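Local coordinates for protein serine protease inhibitor 2 (Anopheles gambiae, PDB 3PZF) that inhibits clip-domain serine proteases that activate phenoloxidase, forming a covalent complex with one of them, and so restrains melanization in the mosquito hemolymph, at residues A[44-49]-A[88-93]; A[51-56]-A[130-135]. One frame throughout, in Å; residues are numbered along the deposited sequence.

How the contacts relate
Both contacts are buried and share helix 45-58 of the serpin fold, whose successive turns meet different partners. Contact 1 takes its N-terminal end, residues 44-49, against helix 83-98; contact 2 takes the following residues, 51-56, against the end of helix 122-132 and the start of strand 134-139. Their centres lie about 9 Å apart, and they touch where Tyr90 of contact 1 packs on Thr53 and Tyr132 of contact 2. Neither has a direct hydrogen bond between its segments. Contact 1 adds a water bridge between a lysine and a tyrosine, whereas contact 2 is bridged by carbon packing, its tyrosine hydroxyl bonding to Glu57 farther along the shared helix.

Contact 1. Residues A[44-49]-A[88-93]; sequences SPFSVK and SYYKQL
Phe46 reaches from the first turn of helix 45-58 into the angle between Tyr90 and Leu93 on helix 83-98. Its CG stands anti to the backbone N (chi1 170°), which carries the ring out across the gap between the helices. The leading corner does the touching: CE1 lies 3.7 Å from Tyr90 CD1, in the plane of the tyrosine ring and at its edge. The two aromatic side chains run past each other in opposite directions, each coming from its own helix. On the Leu93 side, Phe46 CE1 meets CD2 at 3.6 Å and Phe46 CZ meets CB at 3.7 Å, so one end of the phenyl ring is held between leucine and tyrosine. One face of the Tyr90 ring is covered over its centre by CD2 of the preceding Tyr89.

One turn on, Lys49 crosses Tyr90 at about a right angle. Its CB packs 3.8 Å from Tyr90 OH, and a bend at chi3 (-70°) helps bring the amine to a water. That water accepts from Lys49 NZ at 2.7 Å and donates to Tyr90 OH at 3.0 Å. The amine also forms a salt bridge with Asp26 of helix 24-35, and the hydroxyl bonds to Val77 O.

The short helical segments run roughly antiparallel, with axes 11.7 Å apart, a spacing spanned by large side chains. By their order in the chain, the two helices are B and D of the serpin fold.

Aromatic and aliphatic carbons thus join them directly, while the polar link passes through water; the nearby Asp26 carboxylate would probably favour a charged Lys49 amine in these buried surroundings.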
# COMPACT_ATOMS: atom_id res chain seq x y z
N SER A 44 1.18 -0.62 -1.14
CA SER A 44 0.12 0.39 -1.10
C SER A 44 -0.84 0.14 -2.27
O SER A 44 -0.57 0.54 -3.39
CB SER A 44 0.69 1.81 -1.18
OG SER A 44 -0.37 2.76 -1.29
N PRO A 45 -1.96 -0.55 -1.99
CA PRO A 45 -2.86 -0.90 -3.11
C PRO A 45 -3.44 0.34 -3.73
O PRO A 45 -3.54 0.42 -4.95
CB PRO A 45 -3.96 -1.76 -2.45
CG PRO A 45 -3.33 -2.24 -1.12
CD PRO A 45 -2.36 -1.17 -0.70
N PHE A 46 -3.80 1.33 -2.92
CA PHE A 46 -4.33 2.57 -3.51
C PHE A 46 -3.29 3.17 -4.49
O PHE A 46 -3.64 3.64 -5.58
CB PHE A 46 -4.67 3.57 -2.41
CG PHE A 46 -4.98 4.94 -2.94
CD1 PHE A 46 -6.16 5.14 -3.64
CD2 PHE A 46 -4.11 6.01 -2.75
CE1 PHE A 46 -6.46 6.40 -4.16
CE2 PHE A 46 -4.44 7.29 -3.25
CZ PHE A 46 -5.60 7.46 -3.97
N SER A 47 -2.01 3.16 -4.11
CA SER A 47 -0.98 3.75 -4.99
C SER A 47 -0.88 2.98 -6.28
O SER A 47 -0.60 3.56 -7.32
CB SER A 47 0.38 3.78 -4.27
OG SER A 47 0.34 4.72 -3.20
N VAL A 48 -1.10 1.68 -6.24
CA VAL A 48 -1.08 0.90 -7.47
C VAL A 48 -2.18 1.41 -8.40
O VAL A 48 -1.97 1.51 -9.61
CB VAL A 48 -1.24 -0.61 -7.23
CG1 VAL A 48 -1.28 -1.37 -8.57
CG2 VAL A 48 -0.09 -1.14 -6.39
N LYS A 49 -3.34 1.74 -7.85
CA LYS A 49 -4.41 2.23 -8.71
C LYS A 49 -4.05 3.58 -9.32
O LYS A 49 -4.38 3.85 -10.48
CB LYS A 49 -5.74 2.29 -7.95
CG LYS A 49 -6.12 0.92 -7.41
CD LYS A 49 -7.63 0.88 -7.01
CE LYS A 49 -7.95 1.71 -5.78
NZ LYS A 49 -9.38 1.44 -5.31
N SER A 88 -10.82 14.03 -10.45
CA SER A 88 -11.24 14.64 -9.19
C SER A 88 -11.31 13.60 -8.08
O SER A 88 -11.00 13.90 -6.94
CB SER A 88 -12.58 15.38 -9.32
OG SER A 88 -13.59 14.55 -9.84
N TYR A 89 -11.67 12.37 -8.42
CA TYR A 89 -11.72 11.28 -7.45
C TYR A 89 -10.35 10.98 -6.89
O TYR A 89 -10.17 11.02 -5.67
CB TYR A 89 -12.25 10.00 -8.12
CG TYR A 89 -12.35 8.82 -7.18
CD1 TYR A 89 -13.37 8.76 -6.23
CD2 TYR A 89 -11.47 7.76 -7.26
CE1 TYR A 89 -13.49 7.69 -5.38
CE2 TYR A 89 -11.58 6.67 -6.39
CZ TYR A 89 -12.61 6.65 -5.46
OH TYR A 89 -12.76 5.60 -4.58
N TYR A 90 -9.40 10.64 -7.75
CA TYR A 90 -8.07 10.28 -7.27
C TYR A 90 -7.40 11.49 -6.63
O TYR A 90 -6.67 11.34 -5.65
CB TYR A 90 -7.21 9.63 -8.36
CG TYR A 90 -7.64 8.22 -8.59
CD1 TYR A 90 -7.44 7.26 -7.60
CD2 TYR A 90 -8.30 7.84 -9.74
CE1 TYR A 90 -7.84 5.97 -7.77
CE2 TYR A 90 -8.70 6.53 -9.94
CZ TYR A 90 -8.47 5.60 -8.93
OH TYR A 90 -8.84 4.29 -9.05
N LYS A 91 -7.68 12.68 -7.14
CA LYS A 91 -7.07 13.86 -6.57
C LYS A 91 -7.58 14.07 -5.13
O LYS A 91 -6.82 14.43 -4.23
CB LYS A 91 -7.40 15.07 -7.45
CG LYS A 91 -6.74 16.35 -7.01
CD LYS A 91 -7.09 17.50 -8.00
CE LYS A 91 -7.16 18.82 -7.28
NZ LYS A 91 -5.81 19.33 -6.96
N GLN A 92 -8.88 13.87 -4.92
CA GLN A 92 -9.48 14.08 -3.61
C GLN A 92 -8.89 13.08 -2.61
O GLN A 92 -8.51 13.46 -1.50
CB GLN A 92 -10.99 13.88 -3.66
CG GLN A 92 -11.61 13.79 -2.27
CD GLN A 92 -13.13 13.68 -2.26
OE1 GLN A 92 -13.76 13.72 -1.20
NE2 GLN A 92 -13.73 13.55 -3.44
N LEU A 93 -8.82 11.82 -3.02
CA LEU A 93 -8.27 10.77 -2.14
C LEU A 93 -6.78 10.98 -1.83
O LEU A 93 -6.34 10.74 -0.71
CB LEU A 93 -8.47 9.37 -2.75
CG LEU A 93 -9.80 8.65 -2.44
CD1 LEU A 93 -11.02 9.49 -2.82
CD2 LEU A 93 -9.84 7.34 -3.19
O HOH W 1 -10.71 3.03 -7.08

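Contact 2. Residues A[51-56]-A[130-135]; sequences LLTLIY and THYHAM
Leu54 and Tyr132 pack carbon to carbon between helix 45-58 and residues 130-135, their side chains passing in opposite directions. Leu54 CD2 sits against the base of the tyrosine, 3.6 Å from both CB and CD2 of Tyr132. The other methyl branch, CD1, turns to Ala134 and lies 3.5 Å from its CB. The fork of the leucine therefore spans two residues that flank His133. Thr53 adds a methyl contact farther out along the ring: its CG2 approaches Tyr132 CE1 at 3.6 Å and OH at 3.4 Å, the two side chains crossing at about a right angle. With CG anti to the carbonyl carbon (chi1 -57°), Tyr132 extends from Leu54 at its base to Thr53 at its hydroxyl end.

In the serpin fold this is where helix 122-132 hands the chain to strand 134-139, which pairs in parallel with strand 105-115 at the edge of the large central sheet (sheet A of serpins), against which helix 45-58 packs. His133 makes the turn with a positive phi (48°), and the side chains of Tyr132 and Ala134, before and after it, both leave the backbone toward helix 45-58. Thr110 and Phe112 of strand 105-115 also touch Leu54, which thus reaches from its helix to the sheet.

The polar ends of Tyr132 and Thr53 bond outside the packed carbons: Tyr132 OH to Glu57 OE2, one turn past Leu54 on the same helix, and Thr53 OG1 to Lys49 O within its own helix. The first of these bonds ties the far end of the ring to helix 45-58 as well, while on Thr53 the CG2 branch is the one presented to the tyrosine.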
# COMPACT_ATOMS: atom_id res chain seq x y z
N LEU A 51 -1.02 4.43 -10.22
CA LEU A 51 -0.08 4.10 -11.31
C LEU A 51 -0.84 3.66 -12.54
O LEU A 51 -0.54 4.06 -13.68
CB LEU A 51 0.85 2.94 -10.90
CG LEU A 51 1.69 3.22 -9.66
CD1 LEU A 51 2.70 2.08 -9.39
CD2 LEU A 51 2.39 4.54 -9.88
N LEU A 52 -1.82 2.80 -12.33
CA LEU A 52 -2.65 2.30 -13.42
C LEU A 52 -3.45 3.42 -14.06
O LEU A 52 -3.61 3.43 -15.27
CB LEU A 52 -3.59 1.21 -12.92
CG LEU A 52 -2.88 -0.07 -12.44
CD1 LEU A 52 -3.92 -1.03 -11.83
CD2 LEU A 52 -2.14 -0.71 -13.60
N THR A 53 -3.92 4.38 -13.26
CA THR A 53 -4.69 5.49 -13.81
C THR A 53 -3.76 6.42 -14.58
O THR A 53 -4.13 6.91 -15.64
CB THR A 53 -5.47 6.23 -12.73
OG1 THR A 53 -6.31 5.30 -12.03
CG2 THR A 53 -6.39 7.36 -13.38
N LEU A 54 -2.52 6.60 -14.13
CA LEU A 54 -1.57 7.42 -14.94
C LEU A 54 -1.32 6.77 -16.29
O LEU A 54 -1.20 7.44 -17.32
CB LEU A 54 -0.26 7.62 -14.20
CG LEU A 54 -0.36 8.67 -13.07
CD1 LEU A 54 0.79 8.45 -12.09
CD2 LEU A 54 -0.34 10.13 -13.62
N ILE A 55 -1.22 5.45 -16.30
CA ILE A 55 -1.00 4.75 -17.54
C ILE A 55 -2.23 4.84 -18.42
O ILE A 55 -2.10 5.03 -19.65
CB ILE A 55 -0.62 3.27 -17.28
CG1 ILE A 55 0.78 3.22 -16.65
CG2 ILE A 55 -0.68 2.48 -18.57
CD1 ILE A 55 1.20 1.82 -16.13
N TYR A 56 -3.41 4.75 -17.81
CA TYR A 56 -4.67 5.00 -18.52
C TYR A 56 -4.69 6.39 -19.17
O TYR A 56 -5.02 6.52 -20.34
CB TYR A 56 -5.85 4.83 -17.55
CG TYR A 56 -7.21 4.91 -18.20
CD1 TYR A 56 -7.71 3.86 -18.95
CD2 TYR A 56 -8.01 6.03 -18.04
CE1 TYR A 56 -8.98 3.92 -19.52
CE2 TYR A 56 -9.27 6.12 -18.61
CZ TYR A 56 -9.75 5.05 -19.35
OH TYR A 56 -11.00 5.11 -19.92
N THR A 130 -0.91 17.76 -11.27
CA THR A 130 -2.07 18.39 -10.65
C THR A 130 -3.01 17.38 -9.99
O THR A 130 -3.38 17.54 -8.82
CB THR A 130 -2.87 19.24 -11.68
OG1 THR A 130 -2.06 20.34 -12.10
CG2 THR A 130 -4.17 19.76 -11.10
N HIS A 131 -3.39 16.35 -10.74
CA HIS A 131 -4.42 15.43 -10.26
C HIS A 131 -3.84 14.19 -9.56
O HIS A 131 -4.50 13.63 -8.70
CB HIS A 131 -5.31 14.97 -11.41
CG HIS A 131 -5.93 16.09 -12.19
ND1 HIS A 131 -7.10 16.71 -11.79
CD2 HIS A 131 -5.55 16.70 -13.34
CE1 HIS A 131 -7.41 17.65 -12.67
NE2 HIS A 131 -6.48 17.66 -13.62
N TYR A 132 -2.64 13.76 -9.94
CA TYR A 132 -2.11 12.48 -9.45
C TYR A 132 -0.85 12.65 -8.63
O TYR A 132 -0.27 11.68 -8.16
CB TYR A 132 -1.87 11.53 -10.63
CG TYR A 132 -3.14 11.30 -11.44
CD1 TYR A 132 -4.17 10.50 -10.95
CD2 TYR A 132 -3.32 11.92 -12.68
CE1 TYR A 132 -5.34 10.30 -11.67
CE2 TYR A 132 -4.47 11.72 -13.41
CZ TYR A 132 -5.48 10.92 -12.91
OH TYR A 132 -6.63 10.73 -13.64
N HIS A 133 -0.44 13.90 -8.46
CA HIS A 133 0.74 14.22 -7.68
C HIS A 133 1.91 13.32 -8.07
O HIS A 133 2.63 12.78 -7.22
CB HIS A 133 0.38 14.15 -6.20
CG HIS A 133 -0.66 15.16 -5.83
ND1 HIS A 133 -0.39 16.51 -5.79
CD2 HIS A 133 -1.98 15.04 -5.57
CE1 HIS A 133 -1.49 17.17 -5.47
NE2 HIS A 133 -2.47 16.30 -5.34
N ALA A 134 2.06 13.19 -9.38
CA ALA A 134 3.13 12.41 -10.02
C ALA A 134 3.95 13.31 -10.95
O ALA A 134 3.46 14.33 -11.44
CB ALA A 134 2.51 11.28 -10.82
N MET A 135 5.20 12.91 -11.22
CA MET A 135 6.06 13.70 -12.09
C MET A 135 6.77 12.80 -13.10
O MET A 135 6.68 11.57 -13.01
CB MET A 135 7.08 14.47 -11.26
CG MET A 135 6.44 15.55 -10.39
SD MET A 135 7.62 16.65 -9.58
CE MET A 135 7.45 16.12 -7.87